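Local coordinates for epidermin biosynthesis protein EpiD (Staphylococcus aureus, PDB 3QJG) that probably catalyses, as an FMN-dependent flavoprotein, the oxidative decarboxylation of the C-terminal cysteine of the epidermin precursor peptide, at residues A[7-12]-A[103-108]; A[58-63]-A[74-79]. All blocks are in the same frame, centred on the assembly; numbering follows the deposited sequence.

Contact 1 (A[7-12]-A[103-108]); sequences NVLICL and LTICHT. With FMN (flavin mononucleotide), chain P.
Leu9 meets Ile105 methyl to methyl, with Leu9 CD2 lying 3.9 Å from Ile105 CG2, while two residues on along the strand, Cys11 SG faces Cys106 SG at 4.0 Å. The side chains of the first pair cross at about a right angle, and a single methyl of each does the touching. In Ile105, chi1 of -63° puts CG1 beside the backbone N and leaves CG2 opposite that N, facing Leu9. The sulfur-to-sulfur separation is about twice a disulfide bond, which identifies the second pair as two thiols in van der Waals contact. No hydrogen bond links the segments, and only 124 Å² is buried between them.

The pairs lie between the central sheet and one helical layer of a Rossmann-like alpha/beta/alpha sandwich: strand 7-12 sits between the parallel strands 34-39 and 79-85, with helix 101-107 packed on one face. Alternation along the strand provides the evidence, because Leu9 and Cys11 turn to that helix whereas Ile10 and Leu12 touch helix 21-28. Ile73 of helix 70-75 contacts both Leu9 and Ile105, and Ile38 both Cys11 and Ile105, so the two apolar pairs belong to one continuous core.

Away from the strand, helix 101-107 borders a cofactor site. FMN O3' donates a hydrogen bond of 2.8 Å to Thr104 OG1, which in turn donates to Asn100 O, so both roles of the hydroxyl are used. Thr104 CG2 also approaches the ribityl chain, 3.5 Å from FMN O3'. The same FMN is held by Cys98 O and by several groups of the second subunit, among them Ser40 OG and Ser87 N; Met123 of that subunit packs on Thr104.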
loop_
_atom_site.group_PDB
_atom_site.type_symbol
_atom_site.label_atom_id
_atom_site.label_comp_id
_atom_site.label_asym_id
_atom_site.label_seq_id
_atom_site.Cartn_x
_atom_site.Cartn_y
_atom_site.Cartn_z
ATOM N N ASN A 7 -33.635 23.239 -11.022
ATOM C CA ASN A 7 -32.432 22.414 -11.093
ATOM C C ASN A 7 -32.725 21.057 -11.650
ATOM O O ASN A 7 -33.770 20.439 -11.313
ATOM C CB ASN A 7 -31.856 22.209 -9.727
ATOM C CG ASN A 7 -31.496 23.503 -9.037
ATOM O OD1 ASN A 7 -31.057 24.477 -9.663
ATOM N ND2 ASN A 7 -31.667 23.511 -7.733
ATOM N N VAL A 8 -31.811 20.541 -12.466
ATOM C CA VAL A 8 -32.014 19.176 -12.998
ATOM C C VAL A 8 -30.825 18.346 -12.539
ATOM O O VAL A 8 -29.738 18.876 -12.380
ATOM C CB VAL A 8 -32.101 19.143 -14.519
ATOM C CG1 VAL A 8 -30.827 19.776 -15.132
ATOM C CG2 VAL A 8 -32.315 17.687 -15.008
ATOM N N LEU A 9 -31.054 17.074 -12.273
ATOM C CA LEU A 9 -29.989 16.191 -11.928
ATOM C C LEU A 9 -29.917 15.180 -13.044
ATOM O O LEU A 9 -30.959 14.600 -13.409
ATOM C CB LEU A 9 -30.247 15.508 -10.576
ATOM C CG LEU A 9 -29.303 14.386 -10.117
ATOM C CD1 LEU A 9 -27.825 14.899 -9.946
ATOM C CD2 LEU A 9 -29.860 13.758 -8.811
ATOM N N ILE A 10 -28.702 14.964 -13.586
ATOM C CA ILE A 10 -28.495 13.898 -14.557
ATOM C C ILE A 10 -27.906 12.697 -13.866
ATOM O O ILE A 10 -26.888 12.799 -13.231
ATOM C CB ILE A 10 -27.535 14.304 -15.688
ATOM C CG1 ILE A 10 -28.047 15.540 -16.421
ATOM C CG2 ILE A 10 -27.328 13.152 -16.676
ATOM C CD1 ILE A 10 -26.907 16.349 -17.106
ATOM N N CYS A 11 -28.555 11.558 -14.013
ATOM C CA CYS A 11 -28.055 10.302 -13.498
ATOM C C CYS A 11 -27.409 9.503 -14.634
ATOM O O CYS A 11 -28.080 9.136 -15.546
ATOM C CB CYS A 11 -29.211 9.542 -12.836
ATOM S SG CYS A 11 -29.995 10.525 -11.487
ATOM N N LEU A 12 -26.105 9.247 -14.572
ATOM C CA LEU A 12 -25.384 8.530 -15.631
ATOM C C LEU A 12 -25.250 7.057 -15.279
ATOM O O LEU A 12 -24.844 6.748 -14.206
ATOM C CB LEU A 12 -23.957 9.028 -15.723
ATOM C CG LEU A 12 -23.729 10.460 -16.079
ATOM C CD1 LEU A 12 -22.271 10.757 -16.015
ATOM C CD2 LEU A 12 -24.344 10.633 -17.448
ATOM N N LEU A 103 -29.611 5.317 -7.285
ATOM C CA LEU A 103 -30.843 4.565 -7.299
ATOM C C LEU A 103 -31.789 4.952 -6.168
ATOM O O LEU A 103 -33.025 4.922 -6.332
ATOM C CB LEU A 103 -30.577 3.077 -7.208
ATOM C CG LEU A 103 -29.873 2.331 -8.336
ATOM C CD1 LEU A 103 -29.582 0.870 -7.922
ATOM C CD2 LEU A 103 -30.741 2.362 -9.554
ATOM N N THR A 104 -31.207 5.248 -5.013
ATOM C CA THR A 104 -31.948 5.749 -3.860
ATOM C C THR A 104 -32.598 7.136 -4.095
ATOM O O THR A 104 -33.739 7.389 -3.645
ATOM C CB THR A 104 -31.012 5.854 -2.610
ATOM O OG1 THR A 104 -30.405 4.571 -2.388
ATOM C CG2 THR A 104 -31.728 6.334 -1.379
ATOM N N ILE A 105 -31.856 8.030 -4.727
ATOM C CA ILE A 105 -32.385 9.265 -5.217
ATOM C C ILE A 105 -33.605 9.077 -6.115
ATOM O O ILE A 105 -34.616 9.728 -5.862
ATOM C CB ILE A 105 -31.337 10.111 -5.920
ATOM C CG1 ILE A 105 -30.247 10.512 -4.939
ATOM C CG2 ILE A 105 -31.956 11.432 -6.427
ATOM C CD1 ILE A 105 -28.951 11.064 -5.622
ATOM N N CYS A 106 -33.565 8.111 -7.048
ATOM C CA CYS A 106 -34.668 7.920 -8.000
ATOM C C CYS A 106 -35.904 7.273 -7.327
ATOM O O CYS A 106 -37.072 7.605 -7.615
ATOM C CB CYS A 106 -34.188 7.145 -9.258
ATOM S SG CYS A 106 -32.890 8.047 -10.196
ATOM N N HIS A 107 -35.633 6.364 -6.406
ATOM C CA HIS A 107 -36.663 5.776 -5.558
ATOM C C HIS A 107 -37.477 6.819 -4.766
ATOM O O HIS A 107 -38.658 6.665 -4.560
ATOM C CB HIS A 107 -35.999 4.815 -4.587
ATOM C CG HIS A 107 -36.946 3.997 -3.808
ATOM N ND1 HIS A 107 -37.732 3.031 -4.395
ATOM C CD2 HIS A 107 -37.267 4.003 -2.493
ATOM C CE1 HIS A 107 -38.469 2.450 -3.467
ATOM N NE2 HIS A 107 -38.197 3.014 -2.301
ATOM N N THR A 108 -36.853 7.907 -4.381
ATOM C CA THR A 108 -37.453 8.907 -3.547
ATOM C C THR A 108 -38.283 9.942 -4.367
ATOM O O THR A 108 -38.954 10.826 -3.793
ATOM C CB THR A 108 -36.318 9.585 -2.755
ATOM O OG1 THR A 108 -35.547 8.570 -2.075
ATOM C CG2 THR A 108 -36.853 10.611 -1.730
HETATM N N1 FMN P . -32.516 4.531 3.544
HETATM C C2 FMN P . -33.680 4.049 4.096
HETATM O O2 FMN P . -34.443 3.211 3.505
HETATM N N3 FMN P . -33.970 4.468 5.372
HETATM C C4 FMN P . -33.192 5.377 6.058
HETATM O O4 FMN P . -33.578 5.724 7.178
HETATM C C4A FMN P . -32.034 5.863 5.476
HETATM N N5 FMN P . -31.211 6.801 6.104
HETATM C C5A FMN P . -30.030 7.237 5.507
HETATM C C6 FMN P . -29.188 8.154 6.140
HETATM C C7 FMN P . -27.994 8.589 5.533
HETATM C C7M FMN P . -27.079 9.596 6.216
HETATM C C8 FMN P . -27.674 8.096 4.263
HETATM C C8M FMN P . -26.408 8.499 3.542
HETATM C C9 FMN P . -28.513 7.181 3.635
HETATM C C9A FMN P . -29.693 6.760 4.248
HETATM N N10 FMN P . -30.533 5.863 3.602
HETATM C C10 FMN P . -31.692 5.407 4.212
HETATM C "C1'" FMN P . -30.220 5.339 2.269
HETATM C "C2'" FMN P . -29.691 3.912 2.332
HETATM O "O2'" FMN P . -28.544 3.741 3.128
HETATM C "C3'" FMN P . -29.339 3.500 0.923
HETATM O "O3'" FMN P . -30.486 3.368 0.098
HETATM C "C4'" FMN P . -28.538 2.175 0.940
HETATM O "O4'" FMN P . -28.324 1.761 -0.364
HETATM C "C5'" FMN P . -29.251 1.100 1.661
HETATM O "O5'" FMN P . -28.512 -0.085 1.546
HETATM P P FMN P . -28.832 -1.344 2.487
HETATM O O1P FMN P . -28.151 -2.633 1.884
HETATM O O2P FMN P . -30.284 -1.422 2.561
HETATM O O3P FMN P . -28.417 -1.039 3.889
#

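Contact 2 (A[58-63]-A[74-79])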
loop_
_atom_site.group_PDB
_atom_site.type_symbol
_atom_site.label_atom_id
_atom_site.label_comp_id
_atom_site.label_asym_id
_atom_site.label_seq_id
_atom_site.Cartn_x
_atom_site.Cartn_y
_atom_site.Cartn_z
ATOM N N ASN A 58 -22.536 20.412 -9.779
ATOM C CA ASN A 58 -22.139 19.552 -8.723
ATOM C C ASN A 58 -22.048 18.167 -9.257
ATOM O O ASN A 58 -22.970 17.681 -9.994
ATOM C CB ASN A 58 -23.166 19.533 -7.577
ATOM C CG ASN A 58 -23.242 20.823 -6.846
ATOM O OD1 ASN A 58 -22.480 21.054 -5.918
ATOM N ND2 ASN A 58 -24.216 21.645 -7.195
ATOM N N TYR A 59 -20.954 17.511 -8.889
ATOM C CA TYR A 59 -20.816 16.129 -9.206
ATOM C C TYR A 59 -20.883 15.407 -7.867
ATOM O O TYR A 59 -20.047 15.651 -6.992
ATOM C CB TYR A 59 -19.525 15.854 -9.967
ATOM C CG TYR A 59 -19.300 14.383 -10.176
ATOM C CD1 TYR A 59 -20.207 13.616 -10.868
ATOM C CD2 TYR A 59 -18.183 13.753 -9.640
ATOM C CE1 TYR A 59 -20.010 12.267 -11.040
ATOM C CE2 TYR A 59 -17.970 12.423 -9.833
ATOM C CZ TYR A 59 -18.906 11.678 -10.509
ATOM O OH TYR A 59 -18.675 10.355 -10.648
ATOM N N TYR A 60 -21.929 14.597 -7.691
ATOM C CA TYR A 60 -22.164 13.909 -6.428
ATOM C C TYR A 60 -21.424 12.631 -6.546
ATOM O O TYR A 60 -21.679 11.833 -7.476
ATOM C CB TYR A 60 -23.651 13.649 -6.136
ATOM C CG TYR A 60 -24.485 14.897 -5.967
ATOM C CD1 TYR A 60 -24.163 15.844 -4.984
ATOM C CD2 TYR A 60 -25.529 15.194 -6.844
ATOM C CE1 TYR A 60 -24.872 17.022 -4.864
ATOM C CE2 TYR A 60 -26.266 16.385 -6.722
ATOM C CZ TYR A 60 -25.931 17.286 -5.732
ATOM O OH TYR A 60 -26.659 18.446 -5.586
ATOM N N ASP A 61 -20.540 12.397 -5.596
ATOM C CA ASP A 61 -19.675 11.217 -5.636
ATOM C C ASP A 61 -19.782 10.424 -4.303
ATOM O O ASP A 61 -19.179 10.801 -3.316
ATOM C CB ASP A 61 -18.254 11.713 -5.858
ATOM C CG ASP A 61 -17.234 10.584 -6.064
ATOM O OD1 ASP A 61 -17.575 9.354 -5.887
ATOM O OD2 ASP A 61 -16.077 10.977 -6.402
ATOM N N GLU A 62 -20.534 9.337 -4.319
ATOM C CA GLU A 62 -20.775 8.462 -3.159
ATOM C C GLU A 62 -19.482 7.859 -2.556
ATOM O O GLU A 62 -19.418 7.567 -1.340
ATOM C CB GLU A 62 -21.722 7.299 -3.577
ATOM C CG GLU A 62 -22.473 6.719 -2.429
ATOM C CD GLU A 62 -23.161 5.411 -2.738
ATOM O OE1 GLU A 62 -23.380 5.050 -3.925
ATOM O OE2 GLU A 62 -23.482 4.739 -1.746
ATOM N N PHE A 63 -18.459 7.652 -3.387
ATOM C CA PHE A 63 -17.141 7.108 -2.945
ATOM C C PHE A 63 -16.396 8.162 -2.150
ATOM O O PHE A 63 -15.775 7.892 -1.149
ATOM C CB PHE A 63 -16.282 6.704 -4.163
ATOM C CG PHE A 63 -14.964 6.020 -3.812
ATOM C CD1 PHE A 63 -14.945 4.694 -3.387
ATOM C CD2 PHE A 63 -13.745 6.713 -3.922
ATOM C CE1 PHE A 63 -13.746 4.048 -3.079
ATOM C CE2 PHE A 63 -12.552 6.077 -3.623
ATOM C CZ PHE A 63 -12.557 4.727 -3.200
ATOM N N ALA A 74 -32.583 14.865 -3.798
ATOM C CA ALA A 74 -33.805 14.838 -4.582
ATOM C C ALA A 74 -34.585 16.148 -4.447
ATOM O O ALA A 74 -34.989 16.715 -5.463
ATOM C CB ALA A 74 -34.718 13.586 -4.241
ATOM N N ASN A 75 -34.732 16.671 -3.221
ATOM C CA ASN A 75 -35.533 17.889 -2.966
ATOM C C ASN A 75 -34.960 19.153 -3.560
ATOM O O ASN A 75 -35.670 20.136 -3.740
ATOM C CB ASN A 75 -35.653 18.173 -1.467
ATOM C CG ASN A 75 -36.426 17.123 -0.735
ATOM O OD1 ASN A 75 -37.103 16.235 -1.337
ATOM N ND2 ASN A 75 -36.334 17.186 0.583
ATOM N N LYS A 76 -33.662 19.137 -3.793
ATOM C CA LYS A 76 -32.973 20.246 -4.458
ATOM C C LYS A 76 -33.279 20.280 -5.985
ATOM O O LYS A 76 -32.966 21.248 -6.675
ATOM C CB LYS A 76 -31.474 20.032 -4.215
ATOM C CG LYS A 76 -30.571 21.131 -4.667
ATOM C CD LYS A 76 -29.161 20.792 -4.309
ATOM C CE LYS A 76 -28.217 21.414 -5.301
ATOM N NZ LYS A 76 -27.847 22.775 -4.935
ATOM N N HIS A 77 -33.852 19.199 -6.527
ATOM C CA HIS A 77 -34.061 19.137 -7.961
ATOM C C HIS A 77 -35.545 19.051 -8.390
ATOM O O HIS A 77 -36.371 18.325 -7.825
ATOM C CB HIS A 77 -33.251 18.014 -8.568
ATOM C CG HIS A 77 -31.779 18.110 -8.304
ATOM N ND1 HIS A 77 -31.177 17.528 -7.208
ATOM C CD2 HIS A 77 -30.783 18.683 -9.015
ATOM C CE1 HIS A 77 -29.884 17.767 -7.243
ATOM N NE2 HIS A 77 -29.615 18.455 -8.331
ATOM N N ASP A 78 -35.869 19.833 -9.407
ATOM C CA ASP A 78 -37.187 19.853 -9.959
ATOM C C ASP A 78 -37.317 18.708 -10.918
ATOM O O ASP A 78 -38.371 18.130 -11.034
ATOM C CB ASP A 78 -37.389 21.158 -10.672
ATOM C CG ASP A 78 -37.197 22.324 -9.749
ATOM O OD1 ASP A 78 -38.125 22.608 -8.973
ATOM O OD2 ASP A 78 -36.096 22.896 -9.730
ATOM N N LYS A 79 -36.236 18.377 -11.627
ATOM C CA LYS A 79 -36.295 17.298 -12.624
ATOM C C LYS A 79 -35.122 16.409 -12.356
ATOM O O LYS A 79 -34.050 16.916 -12.041
ATOM C CB LYS A 79 -36.233 17.834 -14.076
ATOM C CG LYS A 79 -37.354 18.789 -14.430
ATOM C CD LYS A 79 -38.731 18.129 -14.302
ATOM C CE LYS A 79 -39.892 19.077 -14.700
ATOM N NZ LYS A 79 -41.168 18.320 -14.715
#
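Tyr60 reaches across to Lys76 and His77 with the far end of its ring. From CB, which is directed at the 74-79 segment, chi1 of -64° sets CG opposite the carbonyl carbon and carries the ring toward His77, touching Leu9 and Asn36 of the neighbouring strands. Further out, Tyr60 CE2 comes to 3.9 Å from His77 CE1. Each ring offers its rim: CE1 lies near the tyrosine plane, and the tyrosine oxygen near the imidazole plane, so this is an edge-to-edge meeting without stacking. At the tip, Tyr60 OH rests 3.4 Å from Lys76 CE and 3.7 Å from His77 CE1, contacts with carbon that make no hydrogen bond between the segments.

The polar ends of His77, Lys76 and Asn58 are held by residues outside the two segments. His77 ND1 bonds to Ile73 O and NE2 to Asn36 ND2; since a carbonyl can only accept, ND1 supplies the hydrogen of the first, and the two bonds fix the ring's rotation. Lys76 bends at its last torsion (chi4 87°) and its NZ forms a salt bridge with Glu34, while the nearby Asn58 ND2 bonds to Asn36 OD1. The connection from strand 59-60 through helix 70-75 to strand 79-85, passing strands 34-39 and 7-12 of the same parallel sheet, is a beta-alpha-beta crossover of the Rossmann-like kind.

How the contacts relate
Contacts 1 and 2 have centres about 7 Å apart and share one sheet, on the same side of the chain's centre. Along the chain the order is 7-12, 58-63, 74-79, 103-108, so both segments of contact 2 fall between those of contact 1. They touch directly: Asn7 ND2 lies 2.8 Å from Lys76 O, and Asn7 N 2.8 Å from Asp78 OD2, both probable hydrogen bonds that tie the start of strand 7-12 to the turn leading into strand 79-85. Contact 1 thus packs helix 101-107, which lines an FMN site shared with a second subunit, on strand 7-12, while contact 2 joins the 59-60 edge to the turn after helix 70-75.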